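Local coordinates for viral CASP8 and FADD-like apoptosis regulator (Molluscum contagiosum virus subtype 1, PDB 2F1S), which blocks death-receptor-induced apoptosis by interfering with caspase-8 recruitment and activation at the death-inducing signalling complex, and also suppresses host NF-kappa-B activation, at residues R17-E22 with S78-S83; L31-H36 with R98-M103. All coordinates share one frame; numbering follows the deposited sequence.

Contact 1 (R17-E22 with S78-S83); sequences RHLLEE and SRFGLS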
ATOM      1  N   ARG A  17      -7.973 -16.460  -6.263  1.00 25.12           N
ATOM      2  CA  ARG A  17      -7.640 -16.010  -7.610  1.00 31.59           C
ATOM      3  C   ARG A  17      -8.860 -15.524  -8.405  1.00 33.52           C
ATOM      4  O   ARG A  17      -8.797 -14.505  -9.091  1.00 33.97           O
ATOM      5  CB  ARG A  17      -6.974 -17.122  -8.409  1.00 37.87           C
ATOM      6  CG  ARG A  17      -5.452 -17.133  -8.303  1.00 43.96           C
ATOM      7  CD  ARG A  17      -4.833 -18.249  -9.134  1.00 45.70           C
ATOM      8  NE  ARG A  17      -5.257 -19.568  -8.667  1.00 51.54           N
ATOM      9  CZ  ARG A  17      -4.435 -20.598  -8.484  1.00 53.40           C
ATOM     10  NH1 ARG A  17      -3.137 -20.463  -8.727  1.00 52.59           N
ATOM     11  NH2 ARG A  17      -4.909 -21.765  -8.057  1.00 50.58           N
ATOM     12  N   HIS A  18      -9.959 -16.275  -8.347  1.00 27.25           N
ATOM     13  CA  HIS A  18     -11.154 -15.885  -9.076  1.00 18.40           C
ATOM     14  C   HIS A  18     -11.556 -14.490  -8.561  1.00 17.89           C
ATOM     15  O   HIS A  18     -11.996 -13.619  -9.311  1.00 19.40           O
ATOM     16  CB  HIS A  18     -12.235 -16.946  -8.821  1.00 16.14           C
ATOM     17  CG  HIS A  18     -13.556 -16.570  -9.353  1.00 11.81           C
ATOM     18  ND1 HIS A  18     -14.527 -15.953  -8.593  1.00 16.05           N
ATOM     19  CD2 HIS A  18     -14.118 -16.814 -10.562  1.00 15.96           C
ATOM     20  CE1 HIS A  18     -15.630 -15.834  -9.317  1.00 17.28           C
ATOM     21  NE2 HIS A  18     -15.402 -16.351 -10.513  1.00 17.83           N
ATOM     22  N   LEU A  19     -11.338 -14.319  -7.273  1.00 21.95           N
ATOM     23  CA  LEU A  19     -11.573 -13.048  -6.608  1.00 25.74           C
ATOM     24  C   LEU A  19     -10.733 -11.933  -7.276  1.00 26.43           C
ATOM     25  O   LEU A  19     -11.265 -10.842  -7.527  1.00 26.40           O
ATOM     26  CB  LEU A  19     -11.202 -13.187  -5.122  1.00 26.21           C
ATOM     27  CG  LEU A  19     -11.203 -11.837  -4.377  1.00 31.86           C
ATOM     28  CD1 LEU A  19     -12.541 -11.174  -4.523  1.00 31.29           C
ATOM     29  CD2 LEU A  19     -10.899 -12.056  -2.912  1.00 32.55           C
ATOM     30  N   LEU A  20      -9.465 -12.222  -7.592  1.00 32.37           N
ATOM     31  CA  LEU A  20      -8.497 -11.288  -8.246  1.00 30.42           C
ATOM     32  C   LEU A  20      -8.894 -10.718  -9.589  1.00 35.89           C
ATOM     33  O   LEU A  20      -8.477  -9.617  -9.963  1.00 36.80           O
ATOM     34  CB  LEU A  20      -7.144 -11.976  -8.479  1.00 32.39           C
ATOM     35  CG  LEU A  20      -6.076 -12.043  -7.387  1.00 37.21           C
ATOM     36  CD1 LEU A  20      -4.920 -12.939  -7.835  1.00 41.15           C
ATOM     37  CD2 LEU A  20      -5.575 -10.630  -7.107  1.00 33.24           C
ATOM     38  N   GLU A  21      -9.602 -11.511 -10.371  1.00 21.28           N
ATOM     39  CA  GLU A  21     -10.072 -11.097 -11.659  1.00 28.46           C
ATOM     40  C   GLU A  21     -10.936  -9.870 -11.488  1.00 26.44           C
ATOM     41  O   GLU A  21     -11.195  -9.159 -12.453  1.00 33.14           O
ATOM     42  CB  GLU A  21     -10.905 -12.204 -12.276  1.00 35.21           C
ATOM     43  CG  GLU A  21     -11.431 -11.903 -13.648  1.00 42.22           C
ATOM     44  CD  GLU A  21     -12.096 -13.112 -14.268  1.00 49.26           C
ATOM     45  OE1 GLU A  21     -11.531 -14.225 -14.138  1.00 51.17           O
ATOM     46  OE2 GLU A  21     -13.173 -12.950 -14.885  1.00 51.72           O
ATOM     47  N   GLU A  22     -11.440  -9.640 -10.273  1.00 17.53           N
ATOM     48  CA  GLU A  22     -12.264  -8.480 -10.100  1.00 16.98           C
ATOM     49  C   GLU A  22     -11.519  -7.184  -9.942  1.00 16.23           C
ATOM     50  O   GLU A  22     -12.132  -6.144  -9.990  1.00 16.09           O
ATOM     51  CB  GLU A  22     -13.186  -8.649  -8.890  1.00 18.23           C
ATOM     52  CG  GLU A  22     -14.118  -9.853  -8.987  1.00 27.87           C
ATOM     53  CD  GLU A  22     -15.169  -9.657 -10.035  1.00 36.00           C
ATOM     54  OE1 GLU A  22     -15.816  -8.593 -10.020  1.00 42.28           O
ATOM     55  OE2 GLU A  22     -15.355 -10.563 -10.878  1.00 45.81           O
ATOM     56  N   SER A  78     -19.912  -9.695  -1.207  1.00 15.68           N
ATOM     57  CA  SER A  78     -20.184 -10.886  -2.006  1.00 17.71           C
ATOM     58  C   SER A  78     -19.372 -12.095  -1.710  1.00 21.66           C
ATOM     59  O   SER A  78     -19.857 -13.214  -1.863  1.00 25.42           O
ATOM     60  CB  SER A  78     -20.122 -10.554  -3.494  1.00 20.94           C
ATOM     61  OG  SER A  78     -18.812 -10.234  -3.894  1.00 22.61           O
ATOM     62  N   ARG A  79     -18.135 -11.908  -1.271  1.00 16.68           N
ATOM     63  CA  ARG A  79     -17.290 -13.064  -0.999  1.00 16.33           C
ATOM     64  C   ARG A  79     -17.199 -13.444   0.436  1.00 19.37           C
ATOM     65  O   ARG A  79     -16.936 -14.607   0.755  1.00 19.88           O
ATOM     66  CB  ARG A  79     -15.855 -12.837  -1.495  1.00 16.68           C
ATOM     67  CG  ARG A  79     -15.756 -12.617  -3.008  1.00 28.49           C
ATOM     68  CD  ARG A  79     -16.461 -13.712  -3.805  1.00 29.20           C
ATOM     69  NE  ARG A  79     -15.909 -13.764  -5.166  1.00 28.52           N
ATOM     70  CZ  ARG A  79     -16.169 -12.877  -6.125  1.00 26.20           C
ATOM     71  NH1 ARG A  79     -16.981 -11.850  -5.899  1.00 24.06           N
ATOM     72  NH2 ARG A  79     -15.615 -13.016  -7.323  1.00 24.88           N
ATOM     73  N   PHE A  80     -17.408 -12.487   1.335  1.00 16.01           N
ATOM     74  CA  PHE A  80     -17.260 -12.822   2.740  1.00 17.19           C
ATOM     75  C   PHE A  80     -18.462 -12.488   3.606  1.00 18.64           C
ATOM     76  O   PHE A  80     -18.439 -12.748   4.807  1.00 20.52           O
ATOM     77  CB  PHE A  80     -15.988 -12.114   3.305  1.00 17.03           C
ATOM     78  CG  PHE A  80     -14.696 -12.541   2.604  1.00 15.23           C
ATOM     79  CD1 PHE A  80     -14.205 -13.826   2.783  1.00 22.82           C
ATOM     80  CD2 PHE A  80     -14.051 -11.703   1.737  1.00 17.82           C
ATOM     81  CE1 PHE A  80     -13.067 -14.268   2.088  1.00 19.46           C
ATOM     82  CE2 PHE A  80     -12.913 -12.126   1.031  1.00 24.00           C
ATOM     83  CZ  PHE A  80     -12.421 -13.425   1.213  1.00 21.29           C
ATOM     84  N   GLY A  81     -19.516 -11.915   3.009  1.00 16.12           N
ATOM     85  CA  GLY A  81     -20.704 -11.568   3.782  1.00 16.97           C
ATOM     86  C   GLY A  81     -20.434 -10.490   4.812  1.00 19.79           C
ATOM     87  O   GLY A  81     -21.114 -10.413   5.839  1.00 20.71           O
ATOM     88  N   LEU A  82     -19.469  -9.618   4.541  1.00 14.54           N
ATOM     89  CA  LEU A  82     -19.101  -8.615   5.509  1.00 16.05           C
ATOM     90  C   LEU A  82     -19.431  -7.192   5.091  1.00 14.56           C
ATOM     91  O   LEU A  82     -19.170  -6.780   3.952  1.00 15.65           O
ATOM     92  CB  LEU A  82     -17.570  -8.682   5.766  1.00 15.35           C
ATOM     93  CG  LEU A  82     -17.078  -9.917   6.524  1.00 14.35           C
ATOM     94  CD1 LEU A  82     -15.557  -9.926   6.561  1.00 17.27           C
ATOM     95  CD2 LEU A  82     -17.593  -9.898   7.953  1.00 18.09           C
ATOM     96  N   SER A  83     -20.056  -6.456   6.003  1.00 14.10           N
ATOM     97  CA  SER A  83     -20.262  -5.058   5.819  1.00 15.22           C
ATOM     98  C   SER A  83     -18.904  -4.370   6.132  1.00 14.40           C
ATOM     99  O   SER A  83     -17.951  -5.001   6.585  1.00 14.16           O
ATOM    100  CB  SER A  83     -21.291  -4.537   6.824  1.00 15.85           C
ATOM    101  OG  SER A  83     -20.752  -4.693   8.144  1.00 18.76           O
TER
HETATM  102  O   HOH W   1     -14.374 -15.944  -5.775  1.00 27.57           O
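Arg79 reaches from the last turn of helix 73-80 across to Leu19 and His18 of helix 13-20 and to Glu22, a little further along the chain. Arg79 CB lies over one face of the Phe80 ring next to it in sequence, offset toward the rim. Arg79 CG packs on Leu19 CD1 at 3.8 Å, and the bend that follows at chi2 (-52°) folds the rest of the arginine side chain past Leu19, which runs the other way. The same Leu19 CD1 then sits over the centre of the Arg79 guanidinium, 4.2 Å above its plane. The contact lies at the surface of the first death effector domain, a helical bundle of the death fold, and joins the first helix of the bundle, 13-20, to helix 73-80. Farther in, Leu19 CD2 approaches Phe80 CE2 at 4.4 Å, and Phe80 continues onto Leu60, Leu63 and Leu67 of helix 60-69. At the polar end, Arg79 NE donates to a water O 2.7 Å away that also bonds His18 ND1 at 2.8 Å. Arg79 NH1 gives a hydrogen bond of 3.2 Å to Ser78 OG, in the guanidinium plane. Arg79 NH2 comes 3.4 Å from His18 ND1, while Glu22 OE2 stays 4.3 Å from Arg79 NH2, beyond a salt bridge.

Contact 2 (L31-H36 with R98-M103); sequences LLFLCH and RYRKLM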
ATOM      1  N   LEU A  31      -2.168  -3.940  -4.357  1.00 11.52           N
ATOM      2  CA  LEU A  31      -2.010  -5.191  -3.652  1.00 12.81           C
ATOM      3  C   LEU A  31      -0.577  -5.674  -3.669  1.00 11.00           C
ATOM      4  O   LEU A  31      -0.105  -6.132  -2.646  1.00 12.20           O
ATOM      5  CB  LEU A  31      -2.926  -6.257  -4.273  1.00 17.10           C
ATOM      6  CG  LEU A  31      -4.402  -6.182  -3.930  1.00 21.42           C
ATOM      7  CD1 LEU A  31      -4.983  -7.622  -4.045  1.00 23.74           C
ATOM      8  CD2 LEU A  31      -4.603  -5.661  -2.511  1.00 26.08           C
ATOM      9  N   LEU A  32       0.096  -5.590  -4.823  1.00 12.52           N
ATOM     10  CA  LEU A  32       1.485  -6.023  -4.892  1.00 12.62           C
ATOM     11  C   LEU A  32       2.308  -5.192  -3.898  1.00 11.51           C
ATOM     12  O   LEU A  32       3.177  -5.761  -3.199  1.00 14.36           O
ATOM     13  CB  LEU A  32       2.020  -5.845  -6.309  1.00 15.22           C
ATOM     14  CG  LEU A  32       1.490  -6.911  -7.269  1.00 22.07           C
ATOM     15  CD1 LEU A  32       1.831  -6.562  -8.723  1.00 29.18           C
ATOM     16  CD2 LEU A  32       2.121  -8.271  -6.864  1.00 27.04           C
ATOM     17  N   PHE A  33       2.041  -3.879  -3.790  1.00 10.94           N
ATOM     18  CA  PHE A  33       2.758  -3.069  -2.800  1.00 11.11           C
ATOM     19  C   PHE A  33       2.473  -3.564  -1.374  1.00 10.57           C
ATOM     20  O   PHE A  33       3.403  -3.729  -0.565  1.00 12.10           O
ATOM     21  CB  PHE A  33       2.327  -1.621  -2.980  1.00 11.59           C
ATOM     22  CG  PHE A  33       2.883  -0.700  -1.921  1.00  9.47           C
ATOM     23  CD1 PHE A  33       4.153  -0.164  -2.067  1.00 11.28           C
ATOM     24  CD2 PHE A  33       2.146  -0.401  -0.766  1.00 11.05           C
ATOM     25  CE1 PHE A  33       4.686   0.675  -1.084  1.00 11.93           C
ATOM     26  CE2 PHE A  33       2.674   0.438   0.215  1.00 12.75           C
ATOM     27  CZ  PHE A  33       3.942   0.978   0.055  1.00 12.05           C
ATOM     28  N   LEU A  34       1.212  -3.887  -1.069  1.00 10.72           N
ATOM     29  CA  LEU A  34       0.882  -4.342   0.280  1.00  9.57           C
ATOM     30  C   LEU A  34       1.622  -5.654   0.620  1.00 11.41           C
ATOM     31  O   LEU A  34       1.925  -5.913   1.791  1.00 12.36           O
ATOM     32  CB  LEU A  34      -0.659  -4.574   0.420  1.00 10.39           C
ATOM     33  CG  LEU A  34      -1.518  -3.316   0.465  1.00 12.02           C
ATOM     34  CD1 LEU A  34      -2.982  -3.733   0.456  1.00 14.45           C
ATOM     35  CD2 LEU A  34      -1.199  -2.524   1.718  1.00 13.48           C
ATOM     36  N   CYS A  35       1.940  -6.439  -0.415  1.00 11.23           N
ATOM     37  CA  CYS A  35       2.615  -7.717  -0.271  1.00 12.98           C
ATOM     38  C   CYS A  35       4.092  -7.612  -0.479  1.00 13.34           C
ATOM     39  O   CYS A  35       4.773  -8.631  -0.524  1.00 14.42           O
ATOM     40  CB  CYS A  35       2.074  -8.692  -1.319  1.00 12.16           C
ATOM     41  SG  CYS A  35       0.327  -9.122  -1.108  1.00 15.28           S
ATOM     42  N   HIS A  36       4.622  -6.398  -0.511  1.00 13.79           N
ATOM     43  CA  HIS A  36       6.057  -6.241  -0.803  1.00 14.59           C
ATOM     44  C   HIS A  36       7.040  -6.904   0.171  1.00 14.30           C
ATOM     45  O   HIS A  36       8.051  -7.435  -0.277  1.00 17.37           O
ATOM     46  CB  HIS A  36       6.354  -4.731  -0.904  1.00 13.43           C
ATOM     47  CG  HIS A  36       7.744  -4.406  -1.394  1.00 14.24           C
ATOM     48  ND1 HIS A  36       8.101  -4.505  -2.719  1.00 17.50           N
ATOM     49  CD2 HIS A  36       8.844  -3.962  -0.736  1.00 14.78           C
ATOM     50  CE1 HIS A  36       9.368  -4.128  -2.855  1.00 16.60           C
ATOM     51  NE2 HIS A  36       9.837  -3.798  -1.668  1.00 14.40           N
ATOM     52  N   ARG A  98       0.844  -1.478   9.331  1.00 13.12           N
ATOM     53  CA  ARG A  98       0.306  -0.110   9.386  1.00 13.99           C
ATOM     54  C   ARG A  98       1.016   0.752   8.325  1.00 12.44           C
ATOM     55  O   ARG A  98       0.361   1.570   7.670  1.00 15.44           O
ATOM     56  CB  ARG A  98       0.527   0.492  10.773  1.00 16.38           C
ATOM     57  CG  ARG A  98      -0.233  -0.229  11.862  1.00 26.73           C
ATOM     58  CD  ARG A  98       0.074   0.473  13.178  1.00 29.78           C
ATOM     59  NE  ARG A  98      -0.423  -0.295  14.315  1.00 44.93           N
ATOM     60  CZ  ARG A  98       0.178  -1.368  14.823  1.00 43.27           C
ATOM     61  NH1 ARG A  98       1.314  -1.814  14.302  1.00 47.33           N
ATOM     62  NH2 ARG A  98      -0.368  -2.001  15.853  1.00 47.78           N
ATOM     63  N   TYR A  99       2.331   0.587   8.193  1.00 12.80           N
ATOM     64  CA  TYR A  99       3.111   1.347   7.205  1.00 12.45           C
ATOM     65  C   TYR A  99       2.585   1.178   5.767  1.00 12.53           C
ATOM     66  O   TYR A  99       2.264   2.177   5.092  1.00 13.63           O
ATOM     67  CB  TYR A  99       4.574   0.891   7.235  1.00 12.43           C
ATOM     68  CG  TYR A  99       5.425   1.428   6.125  1.00 12.87           C
ATOM     69  CD1 TYR A  99       5.628   2.800   5.967  1.00 14.33           C
ATOM     70  CD2 TYR A  99       6.015   0.571   5.225  1.00 14.03           C
ATOM     71  CE1 TYR A  99       6.389   3.266   4.923  1.00 14.75           C
ATOM     72  CE2 TYR A  99       6.794   1.035   4.158  1.00 14.78           C
ATOM     73  CZ  TYR A  99       6.965   2.391   4.036  1.00 14.85           C
ATOM     74  OH  TYR A  99       7.726   2.875   2.990  1.00 15.50           O
ATOM     75  N   ARG A 100       2.454  -0.069   5.301  1.00 12.35           N
ATOM     76  CA  ARG A 100       2.047  -0.218   3.904  1.00 10.55           C
ATOM     77  C   ARG A 100       0.586   0.184   3.677  1.00 11.38           C
ATOM     78  O   ARG A 100       0.250   0.788   2.658  1.00 11.49           O
ATOM     79  CB  ARG A 100       2.344  -1.633   3.367  1.00 11.42           C
ATOM     80  CG  ARG A 100       3.835  -1.941   3.406  1.00 15.94           C
ATOM     81  CD  ARG A 100       4.375  -2.661   2.223  1.00 18.39           C
ATOM     82  NE  ARG A 100       5.808  -2.856   2.444  1.00 14.80           N
ATOM     83  CZ  ARG A 100       6.756  -2.048   1.965  1.00 14.56           C
ATOM     84  NH1 ARG A 100       6.462  -1.007   1.180  1.00 14.78           N
ATOM     85  NH2 ARG A 100       8.006  -2.282   2.337  1.00 14.12           N
ATOM     86  N   LYS A 101      -0.287  -0.121   4.618  1.00 11.96           N
ATOM     87  CA  LYS A 101      -1.699   0.295   4.476  1.00 10.42           C
ATOM     88  C   LYS A 101      -1.774   1.815   4.468  1.00 11.16           C
ATOM     89  O   LYS A 101      -2.537   2.385   3.675  1.00 12.81           O
ATOM     90  CB  LYS A 101      -2.544  -0.278   5.637  1.00 12.74           C
ATOM     91  CG  LYS A 101      -2.653  -1.793   5.559  1.00 14.18           C
ATOM     92  CD  LYS A 101      -3.590  -2.389   6.656  1.00 16.77           C
ATOM     93  CE  LYS A 101      -2.862  -2.472   7.983  1.00 18.13           C
ATOM     94  NZ  LYS A 101      -3.847  -2.729   9.087  1.00 22.80           N
ATOM     95  N   LEU A 102      -0.989   2.497   5.310  1.00 11.91           N
ATOM     96  CA  LEU A 102      -1.047   3.967   5.313  1.00 13.84           C
ATOM     97  C   LEU A 102      -0.573   4.527   3.971  1.00 10.73           C
ATOM     98  O   LEU A 102      -1.165   5.494   3.462  1.00 11.96           O
ATOM     99  CB  LEU A 102      -0.195   4.523   6.456  1.00 15.83           C
ATOM    100  CG  LEU A 102      -0.243   6.056   6.555  1.00 15.63           C
ATOM    101  CD1 LEU A 102      -1.660   6.564   6.818  1.00 17.58           C
ATOM    102  CD2 LEU A 102       0.696   6.439   7.678  1.00 17.47           C
ATOM    103  N   MET A 103       0.491   3.972   3.412  1.00 11.01           N
ATOM    104  CA  MET A 103       0.962   4.489   2.149  1.00 11.19           C
ATOM    105  C   MET A 103      -0.093   4.351   1.051  1.00 10.40           C
ATOM    106  O   MET A 103      -0.251   5.267   0.234  1.00 11.87           O
ATOM    107  CB  MET A 103       2.268   3.810   1.745  1.00 11.66           C
ATOM    108  CG  MET A 103       3.461   4.082   2.716  1.00 11.18           C
ATOM    109  SD  MET A 103       3.793   5.865   2.951  1.00 15.90           S
ATOM    110  CE  MET A 103       3.080   6.115   4.499  1.00 18.03           C
TER
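Phe33 and Arg100 meet across the junction of two tandem death effector domains: helix 25-34 of the first packs on helix 98-107, at the start of the second, and the nearest CA atoms, of Leu34 and Arg100, are 5.6 Å apart. Apolar packing carries much of it. The Phe33 ring projects toward helix 98-107 with CG anti to the backbone N (chi1 174°), and Phe33 CZ rests 3.7 Å from Met103 CB. The ring also touches Val140 and Leu144 of helix 139-148, in the second domain. Next along the helix, Leu34 CD2 lies 4.0 Å from Arg100 CB and also touches the aliphatic part of Lys101, whose ammonium group reaches back to the first domain in a salt bridge with Glu65.

The flat groups interact as well. The Arg100 guanidinium stands nearly upright to the Phe33 ring, planes 82° apart, in an off-centre cation-pi contact with Arg100 CZ 4.9 Å from the centroid of the Phe33 ring. Phe33 CE1 lies at the guanidinium edge, near its plane, 3.3 Å from Arg100 NH1. His36 CD2 lies 3.5 Å above one face of the Arg100 guanidinium, offset toward the rim, and Tyr99 CE2 is similarly offset over the opposite face.

Charge pairing completes the set. The buried guanidinium is compensated from both domains, NE by Asp37 and NH1 by Glu147, and the two salt bridges should fix its rotation. Tyr99 OH hydrogen-bonds to that same Glu147 carboxylate. On the backbone side, Arg100 CD presses to 3.1 Å from Phe33 O, a carbonyl that already accepts the hydrogen bond of His36 N.

The two contacts illustrate packing within a domain and packing between domains. Contact 1 lies at the surface, about 19 Å from the centre of the chain, and joins helices 13-20 and 73-80 of the first death effector domain. Contact 2 is buried about 3 Å from that centre and ties helix 25-34 of this domain to helix 98-107 of the second. Their centres are about 19 Å apart, and although their nearest atoms approach to about 4 Å they do not touch. Along the chain the segments alternate, 17-22, 31-36, 78-83 and 98-103, with helices 13-20 and 25-34 consecutive. Contact 1 thus packs helices within the first domain, while contact 2 is part of the surface by which the two domains meet.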